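Local atomic coordinates of glutamate--LysW ligase ArgX (Sulfolobus tokodaii, PDB entry 3VPB), a protein that probably joins the amino group of glutamate to the gamma-carboxyl group of the C-terminal glutamate of the carrier protein LysW, using ATP, in arginine biosynthesis. Residues I170-R178 with G188-P196. Numbering follows the deposited sequence.
Sequences IQYKGRDIR and GCYARNIPP. With GLU (glutamic acid), chain M; ADP (adenosine-5'-diphosphate), chain L; SO4 (sulfate ion), chain P.
Asp-176 and Arg-192, a hydrogen-bonded antiparallel pair, meet through their flat ends on the ligand-binding face of a beta hairpin. Carboxylate and guanidinium planes lie 18° apart: OD2 of Asp-176 takes NE of Arg-192 on its syn lone pair at 2.8 Å, while NH1 of Arg-192 makes a weaker, bent bond to OD1. That OD1 also accepts the ribose hydroxyl O3' of ADP at 2.6 Å, so one carboxylate holds both nucleotide and arginine. A bend at chi3 (-67°) turns the Arg-192 guanidinium toward the Asp-176 carboxylate, and NH2 reaches O of the bound glutamate (2.9 Å). The next hydrogen-bonded pair, Arg-178 and Tyr-190, run side by side, with CG of Arg-178 3.4 Å from CE1 of Tyr-190 and guanidinium and ring nearly perpendicular (86°). Tyr-190 OH donates to OE2 of the substrate at 2.7 Å. NH2 of Arg-192 sits over one face of the Arg-178 guanidinium; the sulfate, which faces both NH2 groups and takes a 2.7 Å bond from Arg-178 NH2 on O4 and a weak one from Arg-192 NH2 on O3, and Asp-237, which both contact, probably offset their charge. At the hairpin's open end OE1 of Gln-171 gathers three backbone N-H groups, from Lys-173, Gly-174 and Arg-175, and its NE2 donates to O of Arg-175, with CD1 of Ile-194 against it at 3.5 Å. On the other face Arg-175 runs past Ala-191 to a salt bridge with Glu-240, and ND2 of Asn-193 hydrogen-bonds to Ser-210. In this ATP-grasp domain strands 175-182 and 185-193 are the hairpin within a five-stranded antiparallel sheet, flanked by strand 233-241 beside the first and strand 208-211 beside the second.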
loop_
_atom_site.group_PDB
_atom_site.type_symbol
_atom_site.label_atom_id
_atom_site.label_comp_id
_atom_site.label_asym_id
_atom_site.label_seq_id
_atom_site.Cartn_x
_atom_site.Cartn_y
_atom_site.Cartn_z
ATOM N N ILE B 170 1.526 -5.570 30.092
ATOM C CA ILE B 170 0.868 -6.175 31.241
ATOM C C ILE B 170 0.777 -7.661 30.981
ATOM O O ILE B 170 -0.058 -8.126 30.183
ATOM C CB ILE B 170 -0.572 -5.588 31.495
ATOM C CG1 ILE B 170 -0.551 -4.059 31.484
ATOM C CG2 ILE B 170 -1.127 -6.081 32.833
ATOM C CD1 ILE B 170 -1.947 -3.407 31.608
ATOM N N GLN B 171 1.657 -8.417 31.636
ATOM C CA GLN B 171 1.601 -9.865 31.517
ATOM C C GLN B 171 2.506 -10.497 32.553
ATOM O O GLN B 171 3.742 -10.310 32.528
ATOM C CB GLN B 171 2.055 -10.335 30.115
ATOM C CG GLN B 171 1.970 -11.850 29.930
ATOM C CD GLN B 171 0.579 -12.368 30.093
ATOM O OE1 GLN B 171 0.288 -13.106 31.029
ATOM N NE2 GLN B 171 -0.315 -11.963 29.199
ATOM N N TYR B 172 1.906 -11.285 33.436
ATOM C CA TYR B 172 2.705 -12.038 34.388
ATOM C C TYR B 172 2.148 -13.422 34.633
ATOM O O TYR B 172 2.668 -14.168 35.464
ATOM C CB TYR B 172 2.919 -11.249 35.672
ATOM C CG TYR B 172 1.744 -11.235 36.615
ATOM C CD1 TYR B 172 0.587 -10.533 36.305
ATOM C CD2 TYR B 172 1.802 -11.915 37.833
ATOM C CE1 TYR B 172 -0.489 -10.505 37.184
ATOM C CE2 TYR B 172 0.716 -11.890 38.737
ATOM C CZ TYR B 172 -0.422 -11.199 38.390
ATOM O OH TYR B 172 -1.502 -11.164 39.248
ATOM N N LYS B 173 1.081 -13.768 33.910
ATOM C CA LYS B 173 0.422 -15.074 34.088
ATOM C C LYS B 173 0.521 -16.038 32.911
ATOM O O LYS B 173 0.236 -17.240 33.067
ATOM C CB LYS B 173 -1.044 -14.882 34.493
ATOM C CG LYS B 173 -1.192 -14.270 35.876
ATOM C CD LYS B 173 -2.641 -14.168 36.189
ATOM C CE LYS B 173 -2.882 -13.757 37.613
ATOM N NZ LYS B 173 -4.286 -14.131 37.877
ATOM N N GLY B 174 0.930 -15.525 31.746
ATOM C CA GLY B 174 1.095 -16.340 30.567
ATOM C C GLY B 174 -0.211 -16.577 29.832
ATOM O O GLY B 174 -0.385 -17.596 29.187
ATOM N N ARG B 175 -1.135 -15.631 29.954
ATOM C CA ARG B 175 -2.451 -15.773 29.317
ATOM C C ARG B 175 -3.133 -14.420 29.272
ATOM O O ARG B 175 -2.717 -13.489 29.941
ATOM C CB ARG B 175 -3.346 -16.718 30.130
ATOM C CG ARG B 175 -3.787 -16.030 31.429
ATOM C CD ARG B 175 -4.278 -16.962 32.445
ATOM N NE ARG B 175 -4.919 -16.243 33.565
ATOM C CZ ARG B 175 -5.563 -16.863 34.541
ATOM N NH1 ARG B 175 -5.652 -18.186 34.491
ATOM N NH2 ARG B 175 -6.131 -16.187 35.549
ATOM N N ASP B 176 -4.200 -14.320 28.490
ATOM C CA ASP B 176 -5.159 -13.265 28.737
ATOM C C ASP B 176 -6.553 -13.871 28.894
ATOM O O ASP B 176 -6.717 -15.093 28.800
ATOM C CB ASP B 176 -5.045 -12.115 27.726
ATOM C CG ASP B 176 -5.585 -12.456 26.350
ATOM O OD1 ASP B 176 -5.629 -11.516 25.527
ATOM O OD2 ASP B 176 -5.987 -13.631 26.100
ATOM N N ILE B 177 -7.537 -13.043 29.211
ATOM C CA ILE B 177 -8.875 -13.542 29.421
ATOM C C ILE B 177 -9.775 -13.048 28.293
ATOM O O ILE B 177 -9.723 -11.888 27.913
ATOM C CB ILE B 177 -9.393 -13.109 30.784
ATOM C CG1 ILE B 177 -8.510 -13.724 31.893
ATOM C CG2 ILE B 177 -10.855 -13.525 30.978
ATOM C CD1 ILE B 177 -8.770 -13.074 33.295
ATOM N N ARG B 178 -10.553 -13.964 27.734
ATOM C CA ARG B 178 -11.513 -13.639 26.696
ATOM C C ARG B 178 -12.910 -13.959 27.250
ATOM O O ARG B 178 -13.156 -15.078 27.690
ATOM C CB ARG B 178 -11.170 -14.465 25.451
ATOM C CG ARG B 178 -12.296 -14.624 24.428
ATOM C CD ARG B 178 -12.879 -13.286 23.993
ATOM N NE ARG B 178 -11.991 -12.475 23.170
ATOM C CZ ARG B 178 -11.824 -12.645 21.852
ATOM N NH1 ARG B 178 -12.467 -13.610 21.200
ATOM N NH2 ARG B 178 -11.005 -11.843 21.177
ATOM N N GLY B 188 -19.824 -15.869 29.303
ATOM C CA GLY B 188 -18.786 -16.697 29.886
ATOM C C GLY B 188 -17.423 -16.114 29.570
ATOM O O GLY B 188 -17.319 -15.158 28.790
ATOM N N CYS B 189 -16.399 -16.716 30.176
ATOM C CA CYS B 189 -15.004 -16.290 30.016
ATOM C C CYS B 189 -14.119 -17.507 29.975
ATOM O O CYS B 189 -14.454 -18.572 30.518
ATOM C CB CYS B 189 -14.539 -15.403 31.187
ATOM S SG CYS B 189 -15.387 -13.848 31.450
ATOM N N TYR B 190 -12.963 -17.363 29.344
ATOM C CA TYR B 190 -11.974 -18.405 29.416
ATOM C C TYR B 190 -10.587 -17.767 29.284
ATOM O O TYR B 190 -10.470 -16.554 29.022
ATOM C CB TYR B 190 -12.239 -19.516 28.388
ATOM C CG TYR B 190 -11.818 -19.179 26.992
ATOM C CD1 TYR B 190 -12.598 -18.353 26.202
ATOM C CD2 TYR B 190 -10.628 -19.686 26.463
ATOM C CE1 TYR B 190 -12.214 -18.036 24.914
ATOM C CE2 TYR B 190 -10.249 -19.387 25.198
ATOM C CZ TYR B 190 -11.049 -18.554 24.428
ATOM O OH TYR B 190 -10.659 -18.229 23.164
ATOM N N ALA B 191 -9.550 -18.575 29.482
ATOM C CA ALA B 191 -8.177 -18.119 29.365
ATOM C C ALA B 191 -7.573 -18.572 28.043
ATOM O O ALA B 191 -7.706 -19.732 27.675
ATOM C CB ALA B 191 -7.342 -18.691 30.522
ATOM N N ARG B 192 -6.896 -17.660 27.352
ATOM C CA ARG B 192 -6.092 -18.009 26.168
ATOM C C ARG B 192 -4.643 -18.031 26.615
ATOM O O ARG B 192 -4.078 -16.964 26.933
ATOM C CB ARG B 192 -6.269 -16.952 25.080
ATOM C CG ARG B 192 -7.652 -16.909 24.475
ATOM C CD ARG B 192 -7.765 -15.827 23.419
ATOM N NE ARG B 192 -7.658 -14.494 24.015
ATOM C CZ ARG B 192 -7.952 -13.356 23.380
ATOM N NH1 ARG B 192 -7.828 -12.195 24.017
ATOM N NH2 ARG B 192 -8.376 -13.370 22.114
ATOM N N ASN B 193 -4.046 -19.225 26.648
ATOM C CA ASN B 193 -2.677 -19.389 27.158
ATOM C C ASN B 193 -1.666 -19.219 26.060
ATOM O O ASN B 193 -1.774 -19.845 25.013
ATOM C CB ASN B 193 -2.521 -20.746 27.847
ATOM C CG ASN B 193 -3.424 -20.863 29.060
ATOM O OD1 ASN B 193 -3.094 -20.355 30.132
ATOM N ND2 ASN B 193 -4.597 -21.484 28.882
ATOM N N ILE B 194 -0.681 -18.360 26.310
ATOM C CA ILE B 194 0.368 -18.005 25.351
ATOM C C ILE B 194 1.283 -19.201 25.033
ATOM O O ILE B 194 1.815 -19.832 25.948
ATOM C CB ILE B 194 1.194 -16.765 25.865
ATOM C CG1 ILE B 194 0.245 -15.580 26.053
ATOM C CG2 ILE B 194 2.334 -16.456 24.904
ATOM C CD1 ILE B 194 0.736 -14.432 26.979
ATOM N N PRO B 195 1.467 -19.504 23.737
ATOM C CA PRO B 195 2.295 -20.653 23.380
ATOM C C PRO B 195 3.785 -20.290 23.391
ATOM O O PRO B 195 4.131 -19.101 23.416
ATOM C CB PRO B 195 1.810 -20.995 21.967
ATOM C CG PRO B 195 1.444 -19.638 21.370
ATOM C CD PRO B 195 0.826 -18.887 22.556
ATOM N N PRO B 196 4.670 -21.303 23.423
ATOM C CA PRO B 196 6.111 -21.049 23.256
ATOM C C PRO B 196 6.405 -20.182 22.036
ATOM O O PRO B 196 5.744 -20.336 21.002
ATOM C CB PRO B 196 6.680 -22.454 23.043
ATOM C CG PRO B 196 5.765 -23.333 23.759
ATOM C CD PRO B 196 4.395 -22.726 23.711
HETATM N N GLU M . -9.998 -13.998 17.486
HETATM C CA GLU M . -9.859 -14.758 18.757
HETATM C C GLU M . -8.432 -15.239 18.903
HETATM O O GLU M . -7.977 -15.390 20.053
HETATM C CB GLU M . -10.818 -15.961 18.784
HETATM C CG GLU M . -10.901 -16.645 20.137
HETATM C CD GLU M . -11.862 -17.834 20.156
HETATM O OE1 GLU M . -11.914 -18.590 19.153
HETATM O OE2 GLU M . -12.551 -18.002 21.201
HETATM O OXT GLU M . -7.728 -15.508 17.903
HETATM P PB ADP L . -5.905 -7.869 18.606
HETATM O O1B ADP L . -7.128 -7.098 18.276
HETATM O O2B ADP L . -6.126 -9.206 19.294
HETATM O O3B ADP L . -4.885 -7.972 17.508
HETATM P PA ADP L . -4.911 -7.131 21.235
HETATM O O1A ADP L . -4.693 -5.717 21.765
HETATM O O2A ADP L . -5.955 -8.068 21.800
HETATM O O3A ADP L . -5.116 -6.930 19.653
HETATM O "O5'" ADP L . -3.475 -7.847 21.328
HETATM C "C5'" ADP L . -3.242 -9.207 20.962
HETATM C "C4'" ADP L . -2.462 -9.906 22.060
HETATM O "O4'" ADP L . -1.283 -9.146 22.344
HETATM C "C3'" ADP L . -3.262 -9.929 23.366
HETATM O "O3'" ADP L . -4.066 -11.112 23.454
HETATM C "C2'" ADP L . -2.179 -9.922 24.418
HETATM O "O2'" ADP L . -1.658 -11.245 24.609
HETATM C "C1'" ADP L . -1.100 -9.100 23.764
HETATM N N9 ADP L . -1.184 -7.692 24.196
HETATM C C8 ADP L . -1.746 -6.650 23.532
HETATM N N7 ADP L . -1.562 -5.529 24.243
HETATM C C5 ADP L . -0.878 -5.852 25.359
HETATM C C6 ADP L . -0.384 -5.145 26.547
HETATM N N6 ADP L . -0.560 -3.814 26.654
HETATM N N1 ADP L . 0.325 -5.852 27.476
HETATM C C2 ADP L . 0.530 -7.171 27.373
HETATM N N3 ADP L . 0.063 -7.881 26.315
HETATM C C4 ADP L . -0.634 -7.270 25.320
HETATM S S SO4 P . -8.903 -10.842 18.578
HETATM O O1 SO4 P . -8.863 -9.574 17.840
HETATM O O2 SO4 P . -8.156 -11.832 17.825
HETATM O O3 SO4 P . -8.402 -10.751 19.968
HETATM O O4 SO4 P . -10.284 -11.322 18.593
HETATM O O HOH W 1 -0.724 -19.632 31.581
HETATM O O HOH W 2 1.694 -19.351 28.646
HETATM O O HOH W 3 -4.452 -20.236 32.428
#